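Local coordinates for Alr4995 protein (Nostoc sp., PDB 6LRF) that hydrolyses arginine as an arginine dihydrolase and, as the second activity of a bifunctional enzyme, probably converts ornithine to proline as an ornithine cyclodeaminase, at residues 36-39 against 40-44; 214-217 against 218-221; 561-564 against 565-568. One frame throughout, in Å; residues are numbered along the deposited sequence.

In the fold
Contacts 1 and 2, centres about 17 Å apart, belong to the N-terminal GME-family part, which probably carries the arginine dihydrolase activity. Contact 3 belongs to the C-terminal Rossmann-fold part, its centre about 42 Å from that of contact 2. Contact 1 lies within helix 34-49, far from the chain's centre, and is partly buried. Contact 2 is buried, a tight turn in the loop between helix 210-213 and strand 221-223. Contact 3 is partly buried and forms the last turns of helix 554-567. Helical backbone bonds hold contacts 1 and 3, with long polar side chains running alongside one another or out to neighbouring loops and helices. In contact 2 a threonine hydroxyl and a tight turn replace these.

Contact 1: residues 36-39 against 40-44; sequences RAVE and QWQGL
Arg-36 and Gln-40 lie side by side, pointing the same way, one turn apart on helix 34-49, an alpha helix of the GME-family part of the enzyme. The guanidinium and amide planes are turned 54° apart, and the contact is made by the arginine's aliphatic stem: CD of Arg-36 is 4.0 Å from NE2 of Gln-40. The charged end of Arg-36 runs on to a salt bridge with Glu-254. Gln-40 has CG beside its backbone N (chi1 -70°), which lays that carbon 3.2 Å from O of Arg-36. Beyond CG the chain is extended, and both ends of its amide are used, NE2 by Thr-253 and OE1 by the backbone N of Glu-254. The pair thus ties this helix to helix 253-256. Trp-41 swings out from the other segment: CB of Trp-41 is 3.1 Å from O of Ala-37, while the indole stacks with Tyr-45. Ala-37 and Trp-41 both pack on Phe-255. Four i to i-4 backbone bonds run along the helix, the first from Gln-40 N to Arg-36 O (2.9 Å) and the last from Gly-43 N to Glu-39 O (3.2 Å). Chi1 of Gln-42 (-74°) sets its CG 4.2 Å from CG1 of Val-38.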
ATOM      1  N   ARG B  36      -6.165 -41.675  35.922  1.00 54.72           N
ATOM      2  CA  ARG B  36      -5.433 -41.899  34.677  1.00 60.32           C
ATOM      3  C   ARG B  36      -3.964 -41.481  34.850  1.00 54.25           C
ATOM      4  O   ARG B  36      -3.061 -42.049  34.224  1.00 47.66           O
ATOM      5  CB  ARG B  36      -6.078 -41.140  33.511  1.00 58.69           C
ATOM      6  CG  ARG B  36      -5.617 -41.623  32.142  1.00 57.93           C
ATOM      7  CD  ARG B  36      -6.156 -40.750  31.010  1.00 63.88           C
ATOM      8  NE  ARG B  36      -7.600 -40.896  30.829  1.00 66.95           N
ATOM      9  CZ  ARG B  36      -8.492 -39.940  31.081  1.00 66.75           C
ATOM     10  NH1 ARG B  36      -8.095 -38.752  31.522  1.00 67.10           N
ATOM     11  NH2 ARG B  36      -9.785 -40.167  30.880  1.00 65.06           N
ATOM     12  N   ALA B  37      -3.742 -40.487  35.708  1.00 51.85           N
ATOM     13  CA  ALA B  37      -2.396 -40.033  36.045  1.00 52.14           C
ATOM     14  C   ALA B  37      -1.638 -41.126  36.793  1.00 50.52           C
ATOM     15  O   ALA B  37      -0.478 -41.422  36.478  1.00 47.97           O
ATOM     16  CB  ALA B  37      -2.455 -38.754  36.879  1.00 48.14           C
ATOM     17  N   VAL B  38      -2.308 -41.722  37.781  1.00 52.79           N
ATOM     18  CA  VAL B  38      -1.763 -42.862  38.513  1.00 47.59           C
ATOM     19  C   VAL B  38      -1.428 -43.993  37.555  1.00 48.69           C
ATOM     20  O   VAL B  38      -0.353 -44.584  37.616  1.00 52.37           O
ATOM     21  CB  VAL B  38      -2.748 -43.375  39.581  1.00 51.46           C
ATOM     22  CG1 VAL B  38      -2.255 -44.689  40.179  1.00 43.93           C
ATOM     23  CG2 VAL B  38      -2.943 -42.331  40.666  1.00 47.92           C
ATOM     24  N   GLU B  39      -2.355 -44.272  36.651  1.00 47.69           N
ATOM     25  CA  GLU B  39      -2.197 -45.369  35.714  1.00 49.15           C
ATOM     26  C   GLU B  39      -1.023 -45.150  34.765  1.00 46.44           C
ATOM     27  O   GLU B  39      -0.255 -46.074  34.500  1.00 47.62           O
ATOM     28  CB  GLU B  39      -3.489 -45.561  34.919  1.00 56.53           C
ATOM     29  CG  GLU B  39      -3.439 -46.669  33.886  1.00 64.17           C
ATOM     30  CD  GLU B  39      -4.823 -47.176  33.524  1.00 77.57           C
ATOM     31  OE1 GLU B  39      -5.761 -46.348  33.447  1.00 78.52           O
ATOM     32  OE2 GLU B  39      -4.972 -48.401  33.322  1.00 81.75           O
ATOM     33  N   GLN B  40      -0.894 -43.931  34.247  1.00 50.03           N
ATOM     34  CA  GLN B  40       0.188 -43.605  33.315  1.00 50.19           C
ATOM     35  C   GLN B  40       1.537 -43.550  34.036  1.00 43.04           C
ATOM     36  O   GLN B  40       2.546 -44.046  33.519  1.00 43.12           O
ATOM     37  CB  GLN B  40      -0.084 -42.275  32.610  1.00 42.51           C
ATOM     38  CG  GLN B  40      -1.229 -42.295  31.609  1.00 44.50           C
ATOM     39  CD  GLN B  40      -1.519 -40.905  31.046  1.00 50.17           C
ATOM     40  OE1 GLN B  40      -1.066 -39.903  31.591  1.00 48.61           O
ATOM     41  NE2 GLN B  40      -2.278 -40.844  29.957  1.00 51.80           N
ATOM     42  N   TRP B  41       1.539 -42.945  35.226  1.00 39.61           N
ATOM     43  CA  TRP B  41       2.731 -42.885  36.064  1.00 43.92           C
ATOM     44  C   TRP B  41       3.261 -44.285  36.350  1.00 48.23           C
ATOM     45  O   TRP B  41       4.456 -44.550  36.183  1.00 46.11           O
ATOM     46  CB  TRP B  41       2.441 -42.161  37.383  1.00 42.53           C
ATOM     47  CG  TRP B  41       3.682 -41.895  38.195  1.00 43.77           C
ATOM     48  CD1 TRP B  41       4.468 -40.780  38.148  1.00 44.68           C
ATOM     49  CD2 TRP B  41       4.282 -42.764  39.163  1.00 45.32           C
ATOM     50  NE1 TRP B  41       5.517 -40.898  39.028  1.00 39.76           N
ATOM     51  CE2 TRP B  41       5.426 -42.106  39.667  1.00 42.15           C
ATOM     52  CE3 TRP B  41       3.967 -44.039  39.653  1.00 51.02           C
ATOM     53  CZ2 TRP B  41       6.254 -42.675  40.638  1.00 41.71           C
ATOM     54  CZ3 TRP B  41       4.794 -44.606  40.622  1.00 47.06           C
ATOM     55  CH2 TRP B  41       5.925 -43.920  41.102  1.00 44.44           C
ATOM     56  N   GLN B  42       2.364 -45.180  36.769  1.00 49.28           N
ATOM     57  CA  GLN B  42       2.736 -46.560  37.073  1.00 45.91           C
ATOM     58  C   GLN B  42       3.374 -47.224  35.860  1.00 44.19           C
ATOM     59  O   GLN B  42       4.342 -47.966  35.990  1.00 47.17           O
ATOM     60  CB  GLN B  42       1.516 -47.362  37.546  1.00 47.32           C
ATOM     61  CG  GLN B  42       1.071 -47.023  38.962  1.00 47.50           C
ATOM     62  CD  GLN B  42       2.010 -47.581  40.021  1.00 47.60           C
ATOM     63  OE1 GLN B  42       2.720 -48.564  39.784  1.00 48.89           O
ATOM     64  NE2 GLN B  42       2.014 -46.957  41.200  1.00 43.40           N
ATOM     65  N   GLY B  43       2.839 -46.938  34.681  1.00 42.50           N
ATOM     66  CA  GLY B  43       3.407 -47.473  33.457  1.00 49.93           C
ATOM     67  C   GLY B  43       4.871 -47.105  33.293  1.00 45.81           C
ATOM     68  O   GLY B  43       5.707 -47.959  32.977  1.00 47.43           O
ATOM     69  N   LEU B  44       5.177 -45.827  33.511  1.00 48.82           N
ATOM     70  CA  LEU B  44       6.559 -45.337  33.474  1.00 47.26           C
ATOM     71  C   LEU B  44       7.402 -45.994  34.568  1.00 44.85           C
ATOM     72  O   LEU B  44       8.489 -46.541  34.316  1.00 44.93           O
ATOM     73  CB  LEU B  44       6.584 -43.816  33.635  1.00 42.63           C
ATOM     74  CG  LEU B  44       7.974 -43.193  33.696  1.00 40.64           C
ATOM     75  CD1 LEU B  44       8.770 -43.572  32.453  1.00 36.66           C
ATOM     76  CD2 LEU B  44       7.848 -41.684  33.831  1.00 40.71           C
TER

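Contact 2: residues 214-217 against 218-221; sequences VNFA and CNTV
Phe-216 to Asn-219 form a tight turn whose corner angles, at Ala-217 and Cys-218, fit a type I beta turn, closed by a bent bond of 3.1 Å from N of Asn-219 to O of Phe-216, with the donor well above the carbonyl plane. The side chains of the two end residues run side by side in the same direction. CB of Asn-219 comes in at the edge of the Phe-216 ring, in its plane, 3.9 Å from CD1 of Phe-216. Ring and amide stand nearly square to each other, 82° apart. The amide of Asn-219 is buried and gripped from outside the turn: ND2 by the backbone O of Asp-170, OD1 by N of Cys-264. Phe-216 also meets the ring of Trp-24. With positive phi, Phe-216 is the C-prime residue of the Schellman motif that ends helix 210-213, and Asn-219 is the centre of an inverse gamma turn that leads on to strand 221-223. Thr-220 reaches back across the turn. Its hydroxyl lies opposite its own carbonyl carbon (chi1 -80°), and OG1 of Thr-220 donates a short 2.6 Å bond to O of Ala-217. A valine here has no hydroxyl to give to O of Ala-217, and the turn would probably be less firmly tied. Ala-217 and Thr-220 both pack against Met-229 of strand 226-229.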
ATOM      1  N   VAL B 214       6.306 -31.075  20.211  1.00 40.62           N
ATOM      2  CA  VAL B 214       5.149 -30.699  21.027  1.00 36.76           C
ATOM      3  C   VAL B 214       4.516 -31.926  21.707  1.00 38.82           C
ATOM      4  O   VAL B 214       3.626 -31.803  22.550  1.00 42.53           O
ATOM      5  CB  VAL B 214       4.087 -29.961  20.189  1.00 38.94           C
ATOM      6  CG1 VAL B 214       4.690 -28.733  19.548  1.00 37.49           C
ATOM      7  CG2 VAL B 214       3.535 -30.885  19.109  1.00 43.83           C
ATOM      8  N   ASN B 215       4.982 -33.108  21.327  1.00 37.45           N
ATOM      9  CA  ASN B 215       4.632 -34.331  22.034  1.00 44.15           C
ATOM     10  C   ASN B 215       5.670 -34.706  23.100  1.00 44.74           C
ATOM     11  O   ASN B 215       5.610 -35.805  23.669  1.00 40.96           O
ATOM     12  CB  ASN B 215       4.468 -35.485  21.047  1.00 44.41           C
ATOM     13  CG  ASN B 215       3.084 -35.538  20.456  1.00 49.97           C
ATOM     14  OD1 ASN B 215       2.191 -36.192  21.000  1.00 58.29           O
ATOM     15  ND2 ASN B 215       2.885 -34.829  19.352  1.00 42.18           N
ATOM     16  N   PHE B 216       6.608 -33.785  23.349  1.00 40.06           N
ATOM     17  CA  PHE B 216       7.677 -33.956  24.338  1.00 38.31           C
ATOM     18  C   PHE B 216       8.604 -35.117  24.008  1.00 41.81           C
ATOM     19  O   PHE B 216       9.012 -35.861  24.902  1.00 38.22           O
ATOM     20  CB  PHE B 216       7.101 -34.172  25.732  1.00 36.50           C
ATOM     21  CG  PHE B 216       6.560 -32.932  26.370  1.00 41.03           C
ATOM     22  CD1 PHE B 216       7.237 -32.335  27.425  1.00 39.09           C
ATOM     23  CD2 PHE B 216       5.355 -32.381  25.946  1.00 39.53           C
ATOM     24  CE1 PHE B 216       6.735 -31.189  28.040  1.00 38.69           C
ATOM     25  CE2 PHE B 216       4.844 -31.243  26.555  1.00 42.78           C
ATOM     26  CZ  PHE B 216       5.533 -30.642  27.601  1.00 41.22           C
ATOM     27  N   ALA B 217       8.925 -35.276  22.729  1.00 36.10           N
ATOM     28  CA  ALA B 217       9.875 -36.297  22.301  1.00 40.76           C
ATOM     29  C   ALA B 217      11.247 -36.130  22.970  1.00 40.16           C
ATOM     30  O   ALA B 217      11.929 -37.116  23.260  1.00 39.11           O
ATOM     31  CB  ALA B 217      10.028 -36.276  20.772  1.00 43.71           C
ATOM     32  N   CYS B 218      11.648 -34.885  23.209  1.00 34.09           N
ATOM     33  CA  CYS B 218      12.959 -34.613  23.791  1.00 38.22           C
ATOM     34  C   CYS B 218      12.992 -34.934  25.272  1.00 37.11           C
ATOM     35  O   CYS B 218      14.070 -35.125  25.858  1.00 37.41           O
ATOM     36  CB  CYS B 218      13.342 -33.157  23.572  1.00 37.25           C
ATOM     37  SG  CYS B 218      13.806 -32.839  21.879  1.00 38.75           S
ATOM     38  N   ASN B 219      11.800 -34.985  25.863  1.00 35.93           N
ATOM     39  CA  ASN B 219      11.620 -35.310  27.275  1.00 32.58           C
ATOM     40  C   ASN B 219      11.683 -36.825  27.491  1.00 34.30           C
ATOM     41  O   ASN B 219      10.722 -37.463  27.914  1.00 31.48           O
ATOM     42  CB  ASN B 219      10.295 -34.744  27.771  1.00 32.62           C
ATOM     43  CG  ASN B 219      10.348 -34.331  29.214  1.00 34.58           C
ATOM     44  OD1 ASN B 219       9.623 -34.883  30.056  1.00 30.95           O
ATOM     45  ND2 ASN B 219      11.209 -33.356  29.523  1.00 28.78           N
ATOM     46  N   THR B 220      12.860 -37.372  27.216  1.00 34.91           N
ATOM     47  CA  THR B 220      13.076 -38.798  27.104  1.00 35.40           C
ATOM     48  C   THR B 220      14.042 -39.307  28.160  1.00 37.23           C
ATOM     49  O   THR B 220      15.078 -38.677  28.420  1.00 36.18           O
ATOM     50  CB  THR B 220      13.630 -39.137  25.715  1.00 34.08           C
ATOM     51  OG1 THR B 220      12.551 -39.160  24.777  1.00 42.04           O
ATOM     52  CG2 THR B 220      14.342 -40.484  25.714  1.00 36.62           C
ATOM     53  N   VAL B 221      13.695 -40.438  28.774  1.00 35.03           N
ATOM     54  CA  VAL B 221      14.595 -41.120  29.696  1.00 31.59           C
ATOM     55  C   VAL B 221      15.485 -42.079  28.916  1.00 38.52           C
ATOM     56  O   VAL B 221      15.005 -42.874  28.107  1.00 39.93           O
ATOM     57  CB  VAL B 221      13.816 -41.867  30.784  1.00 36.42           C
ATOM     58  CG1 VAL B 221      14.769 -42.543  31.751  1.00 38.47           C
ATOM     59  CG2 VAL B 221      12.920 -40.892  31.531  1.00 33.05           C
TER

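Contact 3: residues 561-564 against 565-568; sequences INTI and RRHG
Arg-565 lies alongside Ile-561, the two side chains pointing the same way. CD of Arg-565 is 4.0 Å from CG2 of Ile-561, and CG of Arg-565 is 3.3 Å from O of Ile-561. The same carbonyl takes the backbone N of Arg-565. Further out the arginine bends at chi3 away from the helix. NE binds the backbone O of Gly-374 and NH1 that of Pro-605.

With chi1 at -176° the chain of Arg-566 leaves beside its carbonyl carbon, and the bend at chi3 brings one guanidinium face over CA of Thr-563. NH2 of Arg-566 is 3.8 Å from CG2 of Thr-563. NH1 of Arg-566 has a long, weak ion pair with Asp-378. The hydroxyl of Thr-563 is engaged with O of Lys-559. ND2 of Asn-562 is 4.1 Å from NH1 of Arg-566, with the amide and guanidinium planes 71° apart. OD1 of Asn-562 binds N of Ala-376.

His-567 runs beside Thr-563. Its ring turns an edge to the backbone: CD2 of His-567 is 3.2 Å from O of Thr-563, in the ring plane, and 4.0 Å from CG2 of Thr-563.

Gly-568 ends the run: its N bonds to O of Ile-564 at 2.8 Å, and its positive phi (103°) would jam a CB against the preceding carbonyl. This is the glycine C-prime ending of an alpha helix, here helix 554-567 of the Rossmann-fold part.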
ATOM      1  N   ILE B 561      31.405  -9.852   5.741  1.00 21.29           N
ATOM      2  CA  ILE B 561      32.032  -9.183   4.607  1.00 17.93           C
ATOM      3  C   ILE B 561      33.544  -9.249   4.753  1.00 20.32           C
ATOM      4  O   ILE B 561      34.250  -9.643   3.820  1.00 19.69           O
ATOM      5  CB  ILE B 561      31.561  -7.730   4.481  1.00 19.18           C
ATOM      6  CG1 ILE B 561      30.083  -7.728   4.032  1.00 17.74           C
ATOM      7  CG2 ILE B 561      32.452  -6.964   3.491  1.00 19.19           C
ATOM      8  CD1 ILE B 561      29.429  -6.346   4.018  1.00 21.23           C
ATOM      9  N   ASN B 562      34.035  -8.893   5.934  1.00 18.95           N
ATOM     10  CA  ASN B 562      35.465  -8.979   6.217  1.00 21.42           C
ATOM     11  C   ASN B 562      36.047 -10.392   6.046  1.00 20.18           C
ATOM     12  O   ASN B 562      37.147 -10.572   5.532  1.00 23.54           O
ATOM     13  CB  ASN B 562      35.748  -8.492   7.639  1.00 17.71           C
ATOM     14  CG  ASN B 562      37.199  -8.180   7.840  1.00 22.66           C
ATOM     15  OD1 ASN B 562      37.739  -7.308   7.157  1.00 20.27           O
ATOM     16  ND2 ASN B 562      37.855  -8.893   8.765  1.00 18.72           N
ATOM     17  N   THR B 563      35.305 -11.400   6.478  1.00 21.96           N
ATOM     18  CA  THR B 563      35.777 -12.779   6.375  1.00 20.27           C
ATOM     19  C   THR B 563      35.901 -13.227   4.915  1.00 22.27           C
ATOM     20  O   THR B 563      36.889 -13.861   4.527  1.00 24.45           O
ATOM     21  CB  THR B 563      34.838 -13.723   7.161  1.00 22.61           C
ATOM     22  OG1 THR B 563      34.849 -13.343   8.540  1.00 22.82           O
ATOM     23  CG2 THR B 563      35.278 -15.167   7.041  1.00 25.18           C
ATOM     24  N   ILE B 564      34.904 -12.908   4.095  1.00 20.66           N
ATOM     25  CA  ILE B 564      34.979 -13.276   2.680  1.00 21.16           C
ATOM     26  C   ILE B 564      36.123 -12.514   1.993  1.00 20.44           C
ATOM     27  O   ILE B 564      36.863 -13.092   1.204  1.00 21.10           O
ATOM     28  CB  ILE B 564      33.639 -13.020   1.935  1.00 22.32           C
ATOM     29  CG1 ILE B 564      32.477 -13.737   2.644  1.00 22.59           C
ATOM     30  CG2 ILE B 564      33.719 -13.521   0.491  1.00 23.64           C
ATOM     31  CD1 ILE B 564      32.705 -15.240   2.849  1.00 30.27           C
ATOM     32  N   ARG B 565      36.288 -11.227   2.310  1.00 20.12           N
ATOM     33  CA  ARG B 565      37.398 -10.463   1.753  1.00 20.62           C
ATOM     34  C   ARG B 565      38.731 -11.116   2.172  1.00 22.95           C
ATOM     35  O   ARG B 565      39.661 -11.196   1.367  1.00 24.52           O
ATOM     36  CB  ARG B 565      37.332  -8.988   2.175  1.00 16.91           C
ATOM     37  CG  ARG B 565      36.138  -8.210   1.563  1.00 20.34           C
ATOM     38  CD  ARG B 565      36.156  -6.732   1.967  1.00 18.51           C
ATOM     39  NE  ARG B 565      37.370  -6.069   1.486  1.00 25.92           N
ATOM     40  CZ  ARG B 565      37.491  -5.513   0.282  1.00 25.87           C
ATOM     41  NH1 ARG B 565      36.458  -5.508  -0.559  1.00 19.12           N
ATOM     42  NH2 ARG B 565      38.642  -4.960  -0.081  1.00 24.16           N
ATOM     43  N   ARG B 566      38.806 -11.636   3.397  1.00 22.02           N
ATOM     44  CA  ARG B 566      40.038 -12.284   3.835  1.00 24.26           C
ATOM     45  C   ARG B 566      40.353 -13.530   3.020  1.00 25.93           C
ATOM     46  O   ARG B 566      41.485 -13.722   2.596  1.00 25.26           O
ATOM     47  CB  ARG B 566      39.985 -12.656   5.312  1.00 27.61           C
ATOM     48  CG  ARG B 566      41.320 -13.246   5.784  1.00 25.66           C
ATOM     49  CD  ARG B 566      41.393 -13.372   7.284  1.00 25.70           C
ATOM     50  NE  ARG B 566      40.408 -14.332   7.777  1.00 34.70           N
ATOM     51  CZ  ARG B 566      39.374 -14.005   8.550  1.00 40.83           C
ATOM     52  NH1 ARG B 566      39.198 -12.738   8.924  1.00 36.73           N
ATOM     53  NH2 ARG B 566      38.517 -14.943   8.953  1.00 40.56           N
ATOM     54  N   HIS B 567      39.352 -14.372   2.795  1.00 27.81           N
ATOM     55  CA  HIS B 567      39.535 -15.589   1.999  1.00 28.82           C
ATOM     56  C   HIS B 567      39.712 -15.278   0.512  1.00 28.19           C
ATOM     57  O   HIS B 567      40.331 -16.056  -0.213  1.00 28.93           O
ATOM     58  CB  HIS B 567      38.354 -16.536   2.198  1.00 25.08           C
ATOM     59  CG  HIS B 567      38.389 -17.253   3.507  1.00 36.32           C
ATOM     60  ND1 HIS B 567      38.764 -18.576   3.621  1.00 35.33           N
ATOM     61  CD2 HIS B 567      38.124 -16.827   4.765  1.00 33.28           C
ATOM     62  CE1 HIS B 567      38.710 -18.937   4.890  1.00 38.88           C
ATOM     63  NE2 HIS B 567      38.327 -17.894   5.605  1.00 38.50           N
ATOM     64  N   GLY B 568      39.144 -14.154   0.068  1.00 25.71           N
ATOM     65  CA  GLY B 568      39.421 -13.618  -1.259  1.00 23.49           C
ATOM     66  C   GLY B 568      38.332 -13.870  -2.286  1.00 25.68           C
ATOM     67  O   GLY B 568      38.328 -13.258  -3.341  1.00 29.53           O
TER